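ABC transporter, substrate binding protein (Aeropyrum pernix, PDB 3EAF) probably binds a small solute outside the cell and delivers it to the membrane components of an ABC transporter. Local coordinates at residues 210-215 with 229-234; 177-182 with 186-191. One frame throughout, in Å; residues are numbered along the deposited sequence.

Interaction 1: residues 210-215 with 229-234; sequences SSCSLL and LTNVWG
Cys-212 meets Gly-234 and Thr-230 with its whole short side chain, and this is where helix and loop come nearest, their CA atoms 5.5 Å apart at Cys-212 and Gly-234. CB lies 3.3 Å from Gly-234 O, and both CB and SG rest against the CG2 methyl of Thr-230, SG at 3.9 Å. With SG anti to the carbonyl carbon (chi1 -75°), the sulfur also lies 3.6 Å from Gly-234 CA. Gly-234 lets the sulfur come this close, since a CB at that position would collide with it.

No direct hydrogen bond joins the segments. The polar link is one water, which donates to Ser-213 OG and to Gly-234 O, each at 2.8 Å; Ser-213 OG is also bonded to Ile-209 O of its own helix.

Hydrogen bonds within 229-234 shape the loop that receives Cys-212. Thr-230 OG1 and Gly-234 N reach Asn-231 O from opposite faces of its carbonyl plane, the hydroxyl at 2.9 Å. Asn-231 OD1 closes an Asx turn by accepting from Trp-233 N at 3.2 Å, from above the amide plane, and is bonded to Tyr-154 OH as well.

The buried contact belongs to the beta-alpha-beta unit of strand 202-205, helix 209-222 and strand 227-230: the start of the helix packs against the turn leaving the second strand, and Cys-212 also touches Cys-205 at the end of the first.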
loop_
_atom_site.group_PDB
_atom_site.type_symbol
_atom_site.label_atom_id
_atom_site.label_comp_id
_atom_site.label_asym_id
_atom_site.label_seq_id
_atom_site.Cartn_x
_atom_site.Cartn_y
_atom_site.Cartn_z
ATOM N N SER A 210 0.786 13.373 4.589
ATOM C CA SER A 210 1.075 14.584 5.367
ATOM C C SER A 210 2.192 15.419 4.751
ATOM O O SER A 210 2.006 16.598 4.480
ATOM C CB SER A 210 1.410 14.238 6.824
ATOM O OG SER A 210 0.288 13.642 7.450
ATOM N N SER A 211 3.349 14.812 4.529
ATOM C CA SER A 211 4.461 15.549 3.928
ATOM C C SER A 211 4.295 15.750 2.418
ATOM O O SER A 211 4.690 16.791 1.897
ATOM C CB SER A 211 5.807 14.902 4.263
ATOM O OG SER A 211 5.858 13.563 3.824
ATOM N N CYS A 212 3.712 14.770 1.722
ATOM C CA CYS A 212 3.418 14.918 0.285
ATOM C C CYS A 212 2.559 16.146 0.017
ATOM O O CYS A 212 2.836 16.918 -0.898
ATOM C CB CYS A 212 2.703 13.690 -0.275
ATOM S SG CYS A 212 3.746 12.245 -0.534
ATOM N N SER A 213 1.506 16.312 0.809
ATOM C CA SER A 213 0.595 17.446 0.652
ATOM C C SER A 213 1.249 18.788 1.001
ATOM O O SER A 213 1.064 19.777 0.286
ATOM C CB SER A 213 -0.667 17.229 1.477
ATOM O OG SER A 213 -1.310 16.035 1.072
ATOM N N LEU A 214 2.009 18.817 2.091
ATOM C CA LEU A 214 2.782 20.000 2.462
ATOM C C LEU A 214 3.729 20.429 1.336
ATOM O O LEU A 214 3.882 21.623 1.064
ATOM C CB LEU A 214 3.577 19.752 3.749
ATOM C CG LEU A 214 2.833 19.787 5.090
ATOM C CD1 LEU A 214 3.795 19.413 6.195
ATOM C CD2 LEU A 214 2.228 21.150 5.365
ATOM N N LEU A 215 4.350 19.443 0.693
ATOM C CA LEU A 215 5.272 19.674 -0.419
ATOM C C LEU A 215 4.546 20.221 -1.646
ATOM O O LEU A 215 4.990 21.194 -2.244
ATOM C CB LEU A 215 6.026 18.385 -0.784
ATOM C CG LEU A 215 7.074 18.483 -1.905
ATOM C CD1 LEU A 215 8.292 19.282 -1.455
ATOM C CD2 LEU A 215 7.497 17.083 -2.378
ATOM N N LEU A 229 3.974 13.673 -8.492
ATOM C CA LEU A 229 3.445 12.313 -8.456
ATOM C C LEU A 229 3.790 11.688 -7.113
ATOM O O LEU A 229 4.943 11.719 -6.691
ATOM C CB LEU A 229 4.026 11.463 -9.593
ATOM C CG LEU A 229 3.645 9.968 -9.636
ATOM C CD1 LEU A 229 2.198 9.726 -10.112
ATOM C CD2 LEU A 229 4.626 9.182 -10.505
ATOM N N THR A 230 2.795 11.111 -6.443
ATOM C CA THR A 230 3.051 10.468 -5.151
ATOM C C THR A 230 2.809 8.978 -5.207
ATOM O O THR A 230 1.977 8.488 -5.980
ATOM C CB THR A 230 2.191 11.041 -3.985
ATOM O OG1 THR A 230 0.872 10.476 -4.023
ATOM C CG2 THR A 230 2.118 12.565 -4.024
ATOM N N ASN A 231 3.529 8.265 -4.353
ATOM C CA ASN A 231 3.215 6.885 -4.058
ATOM C C ASN A 231 1.807 6.772 -3.477
ATOM O O ASN A 231 1.210 7.782 -3.095
ATOM C CB ASN A 231 4.247 6.303 -3.103
ATOM C CG ASN A 231 4.102 6.824 -1.695
ATOM O OD1 ASN A 231 3.629 6.108 -0.831
ATOM N ND2 ASN A 231 4.525 8.075 -1.454
ATOM N N VAL A 232 1.298 5.543 -3.418
ATOM C CA VAL A 232 -0.074 5.253 -2.967
ATOM C C VAL A 232 -0.458 5.860 -1.598
ATOM O O VAL A 232 -1.591 6.316 -1.418
ATOM C CB VAL A 232 -0.398 3.717 -3.034
ATOM C CG1 VAL A 232 0.586 2.890 -2.186
ATOM C CG2 VAL A 232 -1.856 3.436 -2.633
ATOM N N TRP A 233 0.485 5.871 -0.652
ATOM C CA TRP A 233 0.222 6.387 0.698
ATOM C C TRP A 233 0.323 7.914 0.799
ATOM O O TRP A 233 0.126 8.474 1.877
ATOM C CB TRP A 233 1.136 5.716 1.738
ATOM C CG TRP A 233 1.014 4.213 1.794
ATOM C CD1 TRP A 233 1.917 3.303 1.327
ATOM C CD2 TRP A 233 -0.075 3.448 2.336
ATOM N NE1 TRP A 233 1.468 2.023 1.548
ATOM C CE2 TRP A 233 0.248 2.082 2.168
ATOM C CE3 TRP A 233 -1.284 3.782 2.964
ATOM C CZ2 TRP A 233 -0.600 1.052 2.590
ATOM C CZ3 TRP A 233 -2.123 2.755 3.389
ATOM C CH2 TRP A 233 -1.776 1.408 3.199
ATOM N N GLY A 234 0.610 8.583 -0.320
ATOM C CA GLY A 234 0.867 10.033 -0.319
ATOM C C GLY A 234 -0.260 10.890 -0.865
ATOM O O GLY A 234 -0.159 12.122 -0.891
HETATM O O HOH W 1 -1.460 14.582 -1.372
#

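Interaction 2: residues 177-182 with 186-191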
loop_
_atom_site.group_PDB
_atom_site.type_symbol
_atom_site.label_atom_id
_atom_site.label_comp_id
_atom_site.label_asym_id
_atom_site.label_seq_id
_atom_site.Cartn_x
_atom_site.Cartn_y
_atom_site.Cartn_z
ATOM N N TYR A 177 16.135 14.775 -2.805
ATOM C CA TYR A 177 15.852 15.831 -1.829
ATOM C C TYR A 177 15.261 15.210 -0.571
ATOM O O TYR A 177 14.297 14.442 -0.637
ATOM C CB TYR A 177 14.935 16.909 -2.447
ATOM C CG TYR A 177 15.546 17.499 -3.703
ATOM C CD1 TYR A 177 16.336 18.643 -3.646
ATOM C CD2 TYR A 177 15.398 16.865 -4.939
ATOM C CE1 TYR A 177 16.928 19.165 -4.794
ATOM C CE2 TYR A 177 15.991 17.372 -6.080
ATOM C CZ TYR A 177 16.755 18.522 -6.005
ATOM O OH TYR A 177 17.342 19.029 -7.150
ATOM N N ASP A 178 15.857 15.547 0.570
ATOM C CA ASP A 178 15.579 14.882 1.840
ATOM C C ASP A 178 14.368 15.495 2.544
ATOM O O ASP A 178 14.504 16.398 3.376
ATOM C CB ASP A 178 16.830 14.923 2.736
ATOM C CG ASP A 178 16.813 13.865 3.834
ATOM O OD1 ASP A 178 15.731 13.334 4.171
ATOM O OD2 ASP A 178 17.903 13.560 4.371
ATOM N N LEU A 179 13.182 14.999 2.200
ATOM C CA LEU A 179 11.956 15.440 2.852
ATOM C C LEU A 179 11.619 14.477 3.990
ATOM O O LEU A 179 11.357 13.298 3.739
ATOM C CB LEU A 179 10.797 15.520 1.852
ATOM C CG LEU A 179 9.443 15.964 2.418
ATOM C CD1 LEU A 179 9.421 17.461 2.699
ATOM C CD2 LEU A 179 8.327 15.570 1.456
ATOM N N PRO A 180 11.647 14.969 5.242
ATOM C CA PRO A 180 11.379 14.097 6.382
ATOM C C PRO A 180 9.970 13.509 6.350
ATOM O O PRO A 180 9.035 14.160 5.875
ATOM C CB PRO A 180 11.534 15.035 7.586
ATOM C CG PRO A 180 12.429 16.138 7.086
ATOM C CD PRO A 180 11.949 16.345 5.677
ATOM N N LEU A 181 9.826 12.285 6.855
ATOM C CA LEU A 181 8.501 11.677 7.029
ATOM C C LEU A 181 7.608 12.546 7.921
ATOM O O LEU A 181 6.392 12.637 7.704
ATOM C CB LEU A 181 8.633 10.267 7.617
ATOM C CG LEU A 181 7.369 9.411 7.807
ATOM C CD1 LEU A 181 6.850 8.874 6.462
ATOM C CD2 LEU A 181 7.648 8.265 8.783
ATOM N N ARG A 182 8.221 13.189 8.914
ATOM C CA ARG A 182 7.513 14.078 9.836
ATOM C C ARG A 182 7.740 15.546 9.464
ATOM O O ARG A 182 7.812 16.412 10.336
ATOM C CB ARG A 182 7.973 13.836 11.277
ATOM C CG ARG A 182 7.769 12.427 11.805
ATOM C CD ARG A 182 8.717 12.171 12.979
ATOM N NE ARG A 182 8.690 10.779 13.433
ATOM C CZ ARG A 182 9.410 9.791 12.906
ATOM N NH1 ARG A 182 10.227 10.012 11.882
ATOM N NH2 ARG A 182 9.304 8.567 13.401
ATOM N N ALA A 186 7.969 24.261 7.031
ATOM C CA ALA A 186 9.279 24.821 6.721
ATOM C C ALA A 186 10.173 23.830 5.975
ATOM O O ALA A 186 10.884 24.228 5.042
ATOM C CB ALA A 186 9.968 25.309 7.991
ATOM N N ASP A 187 10.149 22.562 6.397
ATOM C CA ASP A 187 10.883 21.491 5.711
ATOM C C ASP A 187 10.436 21.370 4.262
ATOM O O ASP A 187 11.269 21.243 3.361
ATOM C CB ASP A 187 10.666 20.133 6.386
ATOM C CG ASP A 187 11.290 20.040 7.764
ATOM O OD1 ASP A 187 12.321 20.698 8.041
ATOM O OD2 ASP A 187 10.738 19.282 8.575
ATOM N N ALA A 188 9.116 21.392 4.061
ATOM C CA ALA A 188 8.501 21.303 2.737
ATOM C C ALA A 188 8.872 22.479 1.836
ATOM O O ALA A 188 9.162 22.289 0.653
ATOM C CB ALA A 188 6.982 21.191 2.866
ATOM N N GLU A 189 8.843 23.688 2.393
ATOM C CA GLU A 189 9.222 24.885 1.644
ATOM C C GLU A 189 10.719 24.917 1.314
ATOM O O GLU A 189 11.100 25.305 0.206
ATOM C CB GLU A 189 8.783 26.158 2.369
ATOM C CG GLU A 189 7.268 26.372 2.351
ATOM C CD GLU A 189 6.835 27.692 2.975
ATOM O OE1 GLU A 189 7.702 28.570 3.196
ATOM O OE2 GLU A 189 5.620 27.847 3.250
ATOM N N ARG A 190 11.549 24.485 2.264
ATOM C CA ARG A 190 12.993 24.386 2.052
ATOM C C ARG A 190 13.302 23.439 0.893
ATOM O O ARG A 190 14.117 23.762 0.024
ATOM C CB ARG A 190 13.714 23.927 3.330
ATOM C CG ARG A 190 15.245 23.841 3.198
ATOM C CD ARG A 190 15.932 23.361 4.482
ATOM N NE ARG A 190 15.669 21.945 4.758
ATOM C CZ ARG A 190 14.901 21.500 5.751
ATOM N NH1 ARG A 190 14.322 22.354 6.597
ATOM N NH2 ARG A 190 14.719 20.192 5.910
ATOM N N ILE A 191 12.643 22.282 0.887
ATOM C CA ILE A 191 12.824 21.281 -0.171
ATOM C C ILE A 191 12.305 21.803 -1.506
ATOM O O ILE A 191 12.957 21.629 -2.526
ATOM C CB ILE A 191 12.162 19.907 0.190
ATOM C CG1 ILE A 191 12.914 19.217 1.332
ATOM C CG2 ILE A 191 12.058 18.974 -1.033
ATOM C CD1 ILE A 191 14.440 19.177 1.187
#
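Ile-191 fills the angle between helix 185-196 and the chain leaving strand 171-178. From CB its two branches part: CG2, anti to the backbone N, meets Tyr-177 CB at 3.8 Å, whereas CG1 lies between Asp-178 O (3.8 Å) and Leu-179 CD1. At the tip, CD1 sits 3.5 Å from the carbonyl oxygen of Asp-178, the centre of an inverse gamma turn. The Leu-179 CD1 methyl that meets CG1 also reaches the helix backbone, 4.0 Å from Ala-188 CA.

One helical turn earlier, Asp-187 lies across the ring of Pro-180, its OD2 3.9 Å from CG. Arg-190 holds the other oxygen, OD1, end-on with both terminal nitrogens; NH1 at 3.0 Å takes the anti lone pair, while NH2 comes from above the carboxylate plane. OD2 accepts a hydrogen bond from Thr-184 N, just ahead of the helix. Were Asp-187 replaced by an alanine, the Arg-190 guanidinium would probably lose its mate, Thr-184 N this acceptor, and the proline ring the cover on one side.

No hydrogen bond or salt bridge crosses between the segments; aliphatic groups pack on one another and against two oxygens, and the charged pair lies within the helix.

Both contacts lie in the domain built on the seven-stranded sheet, and helix 209-222, an element of interaction 1, packs against both segments of interaction 2. Interaction 1 joins the start of that helix to the turn after strand 227-230, fully buried; interaction 2, at the edge strand 171-178, is only partly buried. The helix bridges them directly: Leu-215 CD1 lies 3.8 Å from Ile-191 CG2, and Ser-211 CB 3.7 Å from Pro-180 O. Their chemistry follows their place. The inner contact is small, with a cysteine, a glycine and one water between helix and loop, whereas the outer one buries about twice the area, with aliphatic side chains inside and a salt bridge toward its more exposed side.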